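Local structure of L-serine ammonia-lyase (Rhizomucor miehei CAU432, 5C3U) at residues Ile108-Ser111 against Ile112-Gly116; Ala263-Ala266 against Val267-Phe270. The protein belongs to the pyridoxal-phosphate-dependent enzymes, as a single chain with two sheet-centred lobes, and carries pyridoxal-5'-phosphate in its pocket. One frame throughout, in Å; residues are numbered along the deposited sequence.

Contact 1 of 2, residues Ile108-Ser111 against Ile112-Gly116; sequences ICQS and IRTDG
Q110 and T114 meet one turn apart at the C-terminal end of helix 106-114, where Q110 O takes two bonds from T114. The backbone N of T114 donates at 2.8 Å to Q110 O, and T114 OG1 donates at 2.9 Å to the same oxygen. The two donors approach from opposite faces of the carbonyl plane, the hydroxyl 38° out of it and so not on a lone pair. OG1 can turn back in this way because it lies anti to T114's own carbonyl carbon (chi1 -65°). The Q110 chain bends at chi2, bringing NE2 within 3.0 Å of T114 OG1.

S111 O is likewise shared: D115 N donates to it at 3.1 Å, and a water donates both to this oxygen and to D115 OD1. The D115 carboxylate is engaged further by R90, in a salt bridge at OD1, and by S86 OG at OD2. S111 OG turns back to R107 O. I112 N to I108 O and R113 N to C109 O are the regular i to i+4 bonds, and G116, with positive phi (91°), closes the helix as a Schellman motif, its N bonded to R113 O.

On the inner side, I108 and I112 run side by side, with CG2 of I108 3.9 Å from CD1 of I112; V82 of helix 79-92 and L119 of strand 118-121 pack on I112. R113 lies back along the helix, one guanidinium face over C109 CB, with NH1 3.7 Å from that carbon.

Doubled acceptance at Q110 O and S111 O thus binds the last turn by side chain and water as well as by backbone, while the carboxylate of D115, held by R90 and S86, ties this end of the beta-alpha-beta unit to helix 79-92.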
loop_
_atom_site.group_PDB
_atom_site.type_symbol
_atom_site.label_atom_id
_atom_site.label_comp_id
_atom_site.label_asym_id
_atom_site.label_seq_id
_atom_site.Cartn_x
_atom_site.Cartn_y
_atom_site.Cartn_z
ATOM N N ILE A 108 -8.512 14.176 5.765
ATOM C CA ILE A 108 -8.374 12.912 6.459
ATOM C C ILE A 108 -9.169 12.980 7.767
ATOM O O ILE A 108 -9.969 12.078 8.056
ATOM C CB ILE A 108 -6.884 12.561 6.682
ATOM C CG1 ILE A 108 -6.202 12.345 5.324
ATOM C CG2 ILE A 108 -6.735 11.341 7.591
ATOM C CD1 ILE A 108 -4.794 11.779 5.395
ATOM N N CYS A 109 -8.975 14.070 8.518
ATOM C CA CYS A 109 -9.652 14.307 9.790
ATOM C C CYS A 109 -11.160 14.384 9.615
ATOM O O CYS A 109 -11.913 13.775 10.382
ATOM C CB CYS A 109 -9.120 15.568 10.470
ATOM S SG CYS A 109 -7.392 15.411 11.010
ATOM N N GLN A 110 -11.594 15.096 8.576
ATOM C CA GLN A 110 -13.029 15.259 8.332
ATOM C C GLN A 110 -13.687 13.927 7.972
ATOM O O GLN A 110 -14.804 13.650 8.405
ATOM C CB GLN A 110 -13.294 16.274 7.220
ATOM C CG GLN A 110 -14.779 16.513 6.961
ATOM C CD GLN A 110 -15.513 17.040 8.188
ATOM O OE1 GLN A 110 -15.375 18.209 8.557
ATOM N NE2 GLN A 110 -16.299 16.179 8.823
ATOM N N SER A 111 -12.991 13.117 7.170
ATOM C CA SER A 111 -13.527 11.820 6.763
ATOM C C SER A 111 -13.746 10.936 7.964
ATOM O O SER A 111 -14.765 10.238 8.047
ATOM C CB SER A 111 -12.592 11.102 5.792
ATOM O OG SER A 111 -12.599 11.750 4.546
ATOM N N ILE A 112 -12.769 10.945 8.878
ATOM C CA ILE A 112 -12.839 10.123 10.077
ATOM C C ILE A 112 -13.977 10.567 10.999
ATOM O O ILE A 112 -14.708 9.740 11.537
ATOM C CB ILE A 112 -11.489 10.100 10.817
ATOM C CG1 ILE A 112 -10.411 9.481 9.917
ATOM C CG2 ILE A 112 -11.607 9.339 12.136
ATOM C CD1 ILE A 112 -9.007 9.767 10.386
ATOM N N ARG A 113 -14.136 11.875 11.166
ATOM C CA ARG A 113 -15.265 12.415 11.947
ATOM C C ARG A 113 -16.615 12.102 11.311
ATOM O O ARG A 113 -17.546 11.693 12.001
ATOM C CB ARG A 113 -15.149 13.923 12.119
ATOM C CG ARG A 113 -14.063 14.385 13.069
ATOM C CD ARG A 113 -14.161 15.898 13.240
ATOM N NE ARG A 113 -12.851 16.512 13.451
ATOM C CZ ARG A 113 -12.169 17.194 12.530
ATOM N NH1 ARG A 113 -10.980 17.697 12.833
ATOM N NH2 ARG A 113 -12.668 17.381 11.309
ATOM N N THR A 114 -16.715 12.281 10.001
ATOM C CA THR A 114 -17.955 11.983 9.279
ATOM C C THR A 114 -18.381 10.519 9.437
ATOM O O THR A 114 -19.568 10.223 9.499
ATOM C CB THR A 114 -17.821 12.354 7.794
ATOM O OG1 THR A 114 -17.654 13.776 7.686
ATOM C CG2 THR A 114 -19.044 11.888 6.974
ATOM N N ASP A 115 -17.408 9.608 9.527
ATOM C CA ASP A 115 -17.674 8.189 9.717
ATOM C C ASP A 115 -18.240 7.907 11.108
ATOM O O ASP A 115 -18.785 6.834 11.356
ATOM C CB ASP A 115 -16.364 7.386 9.568
ATOM C CG ASP A 115 -15.953 7.169 8.117
ATOM O OD1 ASP A 115 -16.823 7.238 7.227
ATOM O OD2 ASP A 115 -14.749 6.898 7.864
ATOM N N GLY A 116 -18.081 8.861 12.015
ATOM C CA GLY A 116 -18.521 8.699 13.400
ATOM C C GLY A 116 -17.464 8.125 14.337
ATOM O O GLY A 116 -17.772 7.757 15.485
HETATM O O HOH W 1 -16.206 9.523 5.628
#

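Contact 2 of 2, residues Ala263-Ala266 against Val267-Phe270; sequences AADA and VRLF
D265 and R268 form an i to i+3 salt bridge on helix 260-274, beside the six-stranded sheet of this pyridoxal-phosphate-dependent enzyme fold. The guanidinium grips side-on, with both donors on one oxygen: NE of R268 lies 3.1 Å from D265 OD1, and NH2 of R268 lies 3.0 Å from the same atom. OD1 sits almost in the guanidinium plane, 5 to 6° from it, whereas the carboxylate is turned 35° against that plane. NE meets OD1 nearly along its C-O axis and NH2 comes in on the syn side, both from one face of the carboxylate. With CG anti to the backbone N in R268 (chi1 174°), a bend at chi3 folds the chain to bring its head beside D265.

Van der Waals packing flanks the ion pair. L269 lays CG over one face of the R268 guanidinium, offset toward its rim, and sets CD1 3.6 Å from D265 OD2. Elsewhere round the helix, A264 packs on Y325 and Y329 of helix 319-329, A266 rests on S287 and Y290 of helix 280-290, and F270 reaches L40 and M42 of strand 37-42.

Backbone bonds of the i to i+4 kind run through the whole segment. V267 N donates to A263 O, R268 N to A264 O, and L269 N to D265 O at 2.9 Å, so D265 is held by main chain and side chain alike. In the last of the four, F270 N reaches A266 O at 2.8 Å, and the CB of F270 stands 3.3 Å from that same carbonyl oxygen.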
loop_
_atom_site.group_PDB
_atom_site.type_symbol
_atom_site.label_atom_id
_atom_site.label_comp_id
_atom_site.label_asym_id
_atom_site.label_seq_id
_atom_site.Cartn_x
_atom_site.Cartn_y
_atom_site.Cartn_z
ATOM N N ALA A 263 9.744 9.418 -7.031
ATOM C CA ALA A 263 8.372 9.144 -6.602
ATOM C C ALA A 263 7.498 10.375 -6.828
ATOM O O ALA A 263 6.359 10.250 -7.268
ATOM C CB ALA A 263 8.336 8.712 -5.132
ATOM N N ALA A 264 8.036 11.555 -6.540
ATOM C CA ALA A 264 7.265 12.793 -6.680
ATOM C C ALA A 264 6.964 13.071 -8.158
ATOM O O ALA A 264 5.860 13.520 -8.545
ATOM C CB ALA A 264 8.035 13.959 -6.085
ATOM N N ASP A 265 7.955 12.838 -8.995
ATOM C CA ASP A 265 7.766 13.062 -10.420
ATOM C C ASP A 265 6.697 12.105 -10.952
ATOM O O ASP A 265 5.883 12.481 -11.807
ATOM C CB ASP A 265 9.078 12.897 -11.183
ATOM C CG ASP A 265 9.031 13.553 -12.548
ATOM O OD1 ASP A 265 8.566 14.712 -12.650
ATOM O OD2 ASP A 265 9.436 12.910 -13.521
ATOM N N ALA A 266 6.665 10.888 -10.423
ATOM C CA ALA A 266 5.668 9.924 -10.896
ATOM C C ALA A 266 4.253 10.357 -10.498
ATOM O O ALA A 266 3.318 10.154 -11.263
ATOM C CB ALA A 266 5.958 8.527 -10.367
ATOM N N VAL A 267 4.105 10.902 -9.297
ATOM C CA VAL A 267 2.790 11.411 -8.861
ATOM C C VAL A 267 2.339 12.515 -9.823
ATOM O O VAL A 267 1.153 12.590 -10.199
ATOM C CB VAL A 267 2.832 11.941 -7.406
ATOM C CG1 VAL A 267 1.532 12.697 -7.051
ATOM C CG2 VAL A 267 3.054 10.778 -6.446
ATOM N N ARG A 268 3.271 13.395 -10.188
ATOM C CA ARG A 268 2.929 14.518 -11.067
ATOM C C ARG A 268 2.523 13.974 -12.433
ATOM O O ARG A 268 1.506 14.387 -12.986
ATOM C CB ARG A 268 4.106 15.446 -11.213
ATOM C CG ARG A 268 3.877 16.554 -12.231
ATOM C CD ARG A 268 5.131 17.381 -12.423
ATOM N NE ARG A 268 6.176 16.645 -13.134
ATOM C CZ ARG A 268 6.258 16.559 -14.463
ATOM N NH1 ARG A 268 5.346 17.139 -15.234
ATOM N NH2 ARG A 268 7.240 15.880 -15.022
ATOM N N LEU A 269 3.310 13.042 -12.956
ATOM C CA LEU A 269 3.050 12.467 -14.303
ATOM C C LEU A 269 1.759 11.675 -14.353
ATOM O O LEU A 269 1.015 11.783 -15.333
ATOM C CB LEU A 269 4.231 11.594 -14.749
ATOM C CG LEU A 269 5.430 12.472 -15.147
ATOM C CD1 LEU A 269 6.646 11.550 -15.325
ATOM C CD2 LEU A 269 5.179 13.272 -16.410
ATOM N N PHE A 270 1.485 10.902 -13.298
ATOM C CA PHE A 270 0.228 10.173 -13.207
ATOM C C PHE A 270 -0.990 11.111 -13.126
ATOM O O PHE A 270 -2.044 10.820 -13.702
ATOM C CB PHE A 270 0.243 9.265 -11.991
ATOM C CG PHE A 270 -0.758 8.149 -12.066
ATOM C CD1 PHE A 270 -0.672 7.179 -13.075
ATOM C CD2 PHE A 270 -1.792 8.078 -11.160
ATOM C CE1 PHE A 270 -1.593 6.143 -13.132
ATOM C CE2 PHE A 270 -2.713 7.038 -11.217
ATOM C CZ PHE A 270 -2.611 6.075 -12.191
#

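Contacts 1 and 2 do not touch: their centres are 27 Å apart and their nearest atoms about 14 Å. Contact 1 comes first in the chain, on a helix of the beta-alpha-beta unit around strands 95-100 and 118-121 of the four-stranded parallel sheet. Contact 2 follows on helix 260-274, just after strand 253-258 at one margin of the mixed sheet. Pyridoxal-5'-phosphate lies about 10 Å from the I108 side chain and about 10 Å from that of V267, so both side chains stand at a similar distance from it. Both are single-helix contacts, one at a helix terminus and one within a helix.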